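Local atomic coordinates of sensor protein (Thermotoga maritima, PDB entry 3A0S), a protein that probably acts as a two-component sensor histidine kinase, transferring phosphate from ATP to a protein histidine, and is represented here by its PAS domain. Residues Asn73-Pro78 with Ile91-Asp96; Leu8-Arg13 with Thr84-Gly89. All blocks are in the same frame, centred on the assembly; numbering follows the deposited sequence. Where two conformers were deposited one is given.

Interaction 1 of 2, residues Asn73-Pro78 with Ile91-Asp96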
loop_
_atom_site.group_PDB
_atom_site.type_symbol
_atom_site.label_atom_id
_atom_site.label_comp_id
_atom_site.label_asym_id
_atom_site.label_seq_id
_atom_site.Cartn_x
_atom_site.Cartn_y
_atom_site.Cartn_z
ATOM N N ASN A 73 12.313 -0.290 -2.536
ATOM C CA ASN A 73 11.485 -0.137 -3.728
ATOM C C ASN A 73 10.017 -0.170 -3.273
ATOM O O ASN A 73 9.621 -1.009 -2.470
ATOM C CB ASN A 73 11.634 -1.332 -4.659
ATOM C CG ASN A 73 13.008 -1.492 -5.263
ATOM O OD1 ASN A 73 13.851 -0.603 -5.215
ATOM N ND2 ASN A 73 13.225 -2.660 -5.875
ATOM N N ILE A 74 9.197 0.722 -3.799
ATOM C CA ILE A 74 7.760 0.651 -3.543
ATOM C C ILE A 74 7.004 0.748 -4.869
ATOM O O ILE A 74 7.211 1.684 -5.648
ATOM C CB ILE A 74 7.289 1.733 -2.551
ATOM C CG1 ILE A 74 8.119 1.692 -1.259
ATOM C CG2 ILE A 74 5.786 1.592 -2.254
ATOM C CD1 ILE A 74 7.660 2.658 -0.170
ATOM N N ARG A 75 6.131 -0.222 -5.141
ATOM C CA ARG A 75 5.304 -0.148 -6.347
ATOM C C ARG A 75 3.875 0.078 -5.911
ATOM O O ARG A 75 3.412 -0.508 -4.936
ATOM C CB ARG A 75 5.388 -1.455 -7.145
ATOM C CG ARG A 75 4.545 -1.483 -8.437
ATOM C CD ARG A 75 4.829 -2.743 -9.262
ATOM N NE ARG A 75 4.453 -3.966 -8.545
ATOM C CZ ARG A 75 5.188 -5.075 -8.499
ATOM N NH1 ARG A 75 6.353 -5.144 -9.130
ATOM N NH2 ARG A 75 4.754 -6.133 -7.831
ATOM N N PHE A 76 3.182 0.934 -6.651
ATOM C CA PHE A 76 1.766 1.208 -6.449
ATOM C C PHE A 76 1.028 0.830 -7.715
ATOM O O PHE A 76 1.286 1.395 -8.796
ATOM C CB PHE A 76 1.551 2.697 -6.208
ATOM C CG PHE A 76 2.283 3.256 -5.025
ATOM C CD1 PHE A 76 3.639 3.573 -5.078
ATOM C CD2 PHE A 76 1.589 3.512 -3.868
ATOM C CE1 PHE A 76 4.277 4.134 -3.968
ATOM C CE2 PHE A 76 2.208 4.057 -2.765
ATOM C CZ PHE A 76 3.540 4.386 -2.804
ATOM N N SER A 77 0.087 -0.095 -7.585
ATOM C CA SER A 77 -0.627 -0.611 -8.753
ATOM C C SER A 77 -2.141 -0.490 -8.588
ATOM O O SER A 77 -2.727 -1.246 -7.827
ATOM C CB SER A 77 -0.299 -2.090 -8.923
ATOM O OG SER A 77 1.115 -2.311 -8.981
ATOM N N PRO A 78 -2.784 0.405 -9.366
ATOM C CA PRO A 78 -4.258 0.476 -9.326
ATOM C C PRO A 78 -4.826 -0.812 -9.916
ATOM O O PRO A 78 -4.211 -1.422 -10.803
ATOM C CB PRO A 78 -4.584 1.687 -10.198
ATOM C CG PRO A 78 -3.408 1.822 -11.091
ATOM C CD PRO A 78 -2.209 1.306 -10.381
ATOM N N ILE A 91 -2.722 -1.694 -4.961
ATOM C CA ILE A 91 -1.830 -2.653 -4.305
ATOM C C ILE A 91 -0.458 -1.991 -4.159
ATOM O O ILE A 91 0.099 -1.416 -5.104
ATOM C CB ILE A 91 -1.696 -3.947 -5.116
ATOM C CG1 ILE A 91 -3.066 -4.599 -5.314
ATOM C CG2 ILE A 91 -0.739 -4.903 -4.383
ATOM C CD1 ILE A 91 -3.159 -5.495 -6.568
ATOM N N ILE A 92 0.056 -2.017 -2.927
ATOM C CA ILE A 92 1.364 -1.466 -2.615
ATOM C C ILE A 92 2.303 -2.626 -2.251
ATOM O O ILE A 92 2.004 -3.427 -1.366
ATOM C CB ILE A 92 1.251 -0.452 -1.464
ATOM C CG1 ILE A 92 0.168 0.587 -1.792
ATOM C CG2 ILE A 92 2.611 0.203 -1.207
ATOM C CD1 ILE A 92 -0.114 1.506 -0.577
ATOM N N THR A 93 3.422 -2.713 -2.966
ATOM C CA THR A 93 4.391 -3.799 -2.765
ATOM C C THR A 93 5.720 -3.162 -2.415
ATOM O O THR A 93 6.218 -2.337 -3.193
ATOM C CB THR A 93 4.564 -4.656 -4.067
ATOM O OG1 THR A 93 3.276 -5.068 -4.504
ATOM C CG2 THR A 93 5.411 -5.929 -3.779
ATOM N N ILE A 94 6.287 -3.582 -1.287
ATOM C CA ILE A 94 7.513 -2.983 -0.731
ATOM C C ILE A 94 8.595 -4.053 -0.687
ATOM O O ILE A 94 8.397 -5.142 -0.115
ATOM C CB ILE A 94 7.277 -2.403 0.687
ATOM C CG1 ILE A 94 6.167 -1.360 0.593
ATOM C CG2 ILE A 94 8.576 -1.780 1.228
ATOM C CD1 ILE A 94 5.712 -0.806 1.882
ATOM N N ASP A 95 9.731 -3.739 -1.297
ATOM C CA ASP A 95 10.861 -4.679 -1.372
ATOM C C ASP A 95 12.155 -3.990 -1.003
ATOM O O ASP A 95 12.318 -2.821 -1.313
ATOM C CB ASP A 95 11.083 -5.190 -2.806
ATOM C CG ASP A 95 9.842 -5.808 -3.420
ATOM O OD1 ASP A 95 9.265 -6.705 -2.778
ATOM O OD2 ASP A 95 9.464 -5.396 -4.524
ATOM N N ASP A 96 13.065 -4.735 -0.372
ATOM C CA ASP A 96 14.426 -4.222 -0.171
ATOM C C ASP A 96 15.159 -4.087 -1.506
ATOM O O ASP A 96 14.803 -4.688 -2.533
ATOM C CB ASP A 96 15.222 -5.109 0.802
ATOM C CG ASP A 96 15.106 -4.634 2.225
ATOM O OD1 ASP A 96 15.638 -3.547 2.522
ATOM O OD2 ASP A 96 14.461 -5.317 3.049
ATOM O OXT ASP A 96 16.171 -3.359 -1.559
HETATM O O HOH W 1 2.154 -3.219 -6.196
HETATM O O HOH W 2 2.744 -7.951 -6.261
#
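Ile91 O accepts a hydrogen bond of 2.8 Å from Ser77 N, in its carbonyl plane, and another of 2.9 Å from water 1. The same water reaches Thr93 OG1 at 2.7 Å and Ser77 OG at 3.1 Å, and takes a weak bond from Arg75 NE. It thus ties both strands together on the face that carries Ser77, Arg75, Ile91 and Thr93. The strands run antiparallel, at 167°. Asn73-Asp95, Arg75-Thr93 and Ser77-Ile91 are the hydrogen-bonded pairs, each with two backbone bonds. Arg75 was modelled in two conformers. In the one described, CG is anti to the backbone N (chi1 180°) and the chain bends at chi3 (63°). This lays the guanidinium alongside Thr93. Water 2 sits at its edge, in plane, and bonds weakly to NH2. Asp95 OD1, on the same face, accepts a hydrogen bond from Thr3 N.

The other face is apolar. Ile74 and Ile92 lie side by side and touch through their CG2 methyls at 3.6 Å. Ile92 CG1 approaches Phe76 CD2 at 3.9 Å, while its CG2 stands over one face of the ring. Ile74 CG1 rests on Ile94 CG1 at 4.1 Å. Ile46, Val49 and Val53 of helix 44-56 also pack on Phe76, and Leu37 on Ile92. An alanine in place of Ile92 would lack CG1, CG2 and CD1, and is likely to open a gap beside Ile74 CG2 and the Phe76 ring, leaving both without this neighbour from the other strand. The two faces of this PAS-domain hairpin therefore differ in chemistry: branched aliphatic groups and a phenyl ring form an apolar layer against helix 44-56, while water and hydroxyls bridge the strands on the other side.

Interaction 2 of 2, residues Leu8-Arg13 with Thr84-Gly89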
loop_
_atom_site.group_PDB
_atom_site.type_symbol
_atom_site.label_atom_id
_atom_site.label_comp_id
_atom_site.label_asym_id
_atom_site.label_seq_id
_atom_site.Cartn_x
_atom_site.Cartn_y
_atom_site.Cartn_z
ATOM N N LEU A 8 -5.068 -1.401 -0.657
ATOM C CA LEU A 8 -6.021 -0.364 -0.220
ATOM C C LEU A 8 -7.249 -0.410 -1.114
ATOM O O LEU A 8 -7.140 -0.677 -2.309
ATOM C CB LEU A 8 -5.426 1.030 -0.382
ATOM C CG LEU A 8 -4.131 1.274 0.374
ATOM C CD1 LEU A 8 -3.776 2.717 0.249
ATOM C CD2 LEU A 8 -4.248 0.946 1.866
ATOM N N SER A 9 -8.407 -0.155 -0.526
ATOM C CA SER A 9 -9.650 0.005 -1.277
ATOM C C SER A 9 -9.654 1.377 -1.939
ATOM O O SER A 9 -8.796 2.216 -1.687
ATOM C CB SER A 9 -10.853 -0.140 -0.356
ATOM O OG SER A 9 -10.990 1.006 0.477
ATOM N N LYS A 10 -10.699 1.634 -2.739
ATOM C CA LYS A 10 -10.841 2.945 -3.393
ATOM C C LYS A 10 -11.145 4.062 -2.396
ATOM O O LYS A 10 -11.050 5.249 -2.711
ATOM C CB LYS A 10 -11.913 2.890 -4.486
ATOM C CG LYS A 10 -13.299 2.547 -4.006
ATOM C CD LYS A 10 -14.323 2.765 -5.148
ATOM C CE LYS A 10 -14.602 1.534 -5.903
ATOM N NZ LYS A 10 -16.071 1.335 -6.254
ATOM N N ASP A 11 -11.459 3.683 -1.159
ATOM C CA ASP A 11 -11.574 4.669 -0.098
ATOM C C ASP A 11 -10.357 4.789 0.794
ATOM O O ASP A 11 -10.413 5.492 1.809
ATOM C CB ASP A 11 -12.814 4.391 0.734
ATOM C CG ASP A 11 -14.060 4.421 -0.106
ATOM O OD1 ASP A 11 -14.401 5.491 -0.640
ATOM O OD2 ASP A 11 -14.659 3.373 -0.273
ATOM N N GLY A 12 -9.278 4.113 0.441
ATOM C CA GLY A 12 -8.043 4.208 1.205
ATOM C C GLY A 12 -7.938 3.241 2.364
ATOM O O GLY A 12 -7.009 3.376 3.183
ATOM N N ARG A 13 -8.862 2.292 2.477
ATOM C CA ARG A 13 -8.890 1.331 3.587
ATOM C C ARG A 13 -8.043 0.119 3.316
ATOM O O ARG A 13 -8.049 -0.440 2.222
ATOM C CB ARG A 13 -10.314 0.846 3.847
ATOM C CG ARG A 13 -11.203 2.025 4.095
ATOM C CD ARG A 13 -12.410 1.697 4.839
ATOM N NE ARG A 13 -13.106 2.965 5.122
ATOM C CZ ARG A 13 -12.967 3.722 6.205
ATOM N NH1 ARG A 13 -12.143 3.384 7.213
ATOM N NH2 ARG A 13 -13.692 4.842 6.303
ATOM N N THR A 84 -17.158 -6.035 -12.214
ATOM C CA THR A 84 -17.840 -4.746 -12.320
ATOM C C THR A 84 -17.074 -3.766 -13.199
ATOM O O THR A 84 -17.628 -2.735 -13.607
ATOM C CB THR A 84 -17.973 -4.074 -10.963
ATOM O OG1 THR A 84 -16.668 -3.744 -10.500
ATOM C CG2 THR A 84 -18.650 -4.974 -9.938
ATOM N N GLN A 85 -15.798 -4.060 -13.448
ATOM C CA GLN A 85 -14.885 -3.159 -14.196
ATOM C C GLN A 85 -14.566 -1.835 -13.478
ATOM O O GLN A 85 -13.882 -0.968 -14.048
ATOM C CB GLN A 85 -15.326 -2.953 -15.659
ATOM C CG GLN A 85 -15.196 -4.222 -16.513
ATOM C CD GLN A 85 -13.778 -4.782 -16.536
ATOM O OE1 GLN A 85 -12.802 -4.051 -16.740
ATOM N NE2 GLN A 85 -13.655 -6.083 -16.285
ATOM N N LEU A 86 -14.970 -1.706 -12.214
ATOM C CA LEU A 86 -14.679 -0.502 -11.464
ATOM C C LEU A 86 -13.265 -0.520 -10.934
ATOM O O LEU A 86 -12.757 -1.569 -10.520
ATOM C CB LEU A 86 -15.627 -0.345 -10.275
ATOM C CG LEU A 86 -17.074 -0.143 -10.667
ATOM C CD1 LEU A 86 -17.961 -0.259 -9.429
ATOM C CD2 LEU A 86 -17.274 1.253 -11.308
ATOM N N LEU A 87 -12.628 0.653 -10.935
ATOM C CA LEU A 87 -11.377 0.850 -10.207
ATOM C C LEU A 87 -11.635 0.618 -8.741
ATOM O O LEU A 87 -12.447 1.342 -8.152
ATOM C CB LEU A 87 -10.847 2.264 -10.434
ATOM C CG LEU A 87 -9.960 2.383 -11.662
ATOM C CD1 LEU A 87 -9.759 3.863 -12.068
ATOM C CD2 LEU A 87 -8.610 1.687 -11.443
ATOM N N GLU A 88 -10.968 -0.374 -8.142
ATOM C CA GLU A 88 -11.306 -0.822 -6.789
ATOM C C GLU A 88 -10.223 -0.559 -5.724
ATOM O O GLU A 88 -10.468 -0.770 -4.535
ATOM C CB GLU A 88 -11.849 -2.249 -6.733
ATOM C CG GLU A 88 -13.318 -2.351 -7.186
ATOM C CD GLU A 88 -14.305 -1.645 -6.251
ATOM O OE1 GLU A 88 -13.984 -1.449 -5.063
ATOM O OE2 GLU A 88 -15.401 -1.276 -6.719
ATOM N N GLY A 89 -9.061 -0.058 -6.125
ATOM C CA GLY A 89 -8.063 0.294 -5.114
ATOM C C GLY A 89 -6.673 0.234 -5.682
ATOM O O GLY A 89 -6.482 0.338 -6.883
HETATM O O HOH W 3 -12.792 -0.839 -2.842
#
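Lys10 reaches across from the turn after strand 4-9 to Glu88. Its CG sits between the backbone N and the carbonyl carbon (chi1 61°), which starts the chain off beside the Glu88 side chain. Lys10 CB lies near two carbonyls, Glu88 O at 3.9 Å and Leu87 O slightly farther. CG passes near Glu88 OE1. Lys10 CD then approaches Leu87 O at 3.8 Å. The bend at chi3 brings Lys10 CE to 3.1 Å from Leu87 O and also beside Glu88 OE2, and the bend at chi4 turns NZ toward that carboxylate oxygen. Lys10 NZ ends in a salt bridge with Glu88 OE2, 2.7 Å long, in the given one of two Glu88 conformers. The ammonium meets OE2 from above the carboxylate plane, 44° out of it. Leu86 CD1 lies 4.0 Å from Lys10 NZ. In the same conformer, water 3 donates to Glu88 OE1 and accepts from Lys10 N, so the two residues are joined a second time.

The backbones also come close. Gly89 CA makes a CA-H...O contact of 3.1 Å with Leu8 O. A side chain on Gly89 would run into that oxygen. Ser9 shapes the facing turn. Its OG accepts from Asp11 N in an ST turn and also from Arg13 N, and a type I turn runs from Ser9 to Gly12.

The contact lies at one end of the antiparallel PAS sheet, where strand 87-95 begins beside the end of strand 4-9. Leu8 packs on Ala50 of helix 44-56, and Phe54 of that helix meets Lys10 and Leu87. On the edge of strand 87-95 away from strand 4-9, Glu88 and Gly89 share backbone bonds with Phe79 of strand 70-80.

Both contacts use strand 87-95, which has strand 70-80 on one flank and strand 4-9 on the other. Interaction 1 is the long pairing of a hairpin. Interaction 2 is a short meeting of loop and strand ends, bridged by a salt bridge. Their centres are 16 Å apart, yet they touch: Ile92 CD1 packs on Leu8 CD1 at 3.9 Å, and Pro78 CB lies 4.1 Å from Gly89 O. The apolar layer thus runs across three strands. Bound tetraethylene glycol, probably from the crystallisation liquor, is found about 3 Å from the side chain of Asn73 in interaction 1, and also about 3 Å from that of Leu8 in interaction 2.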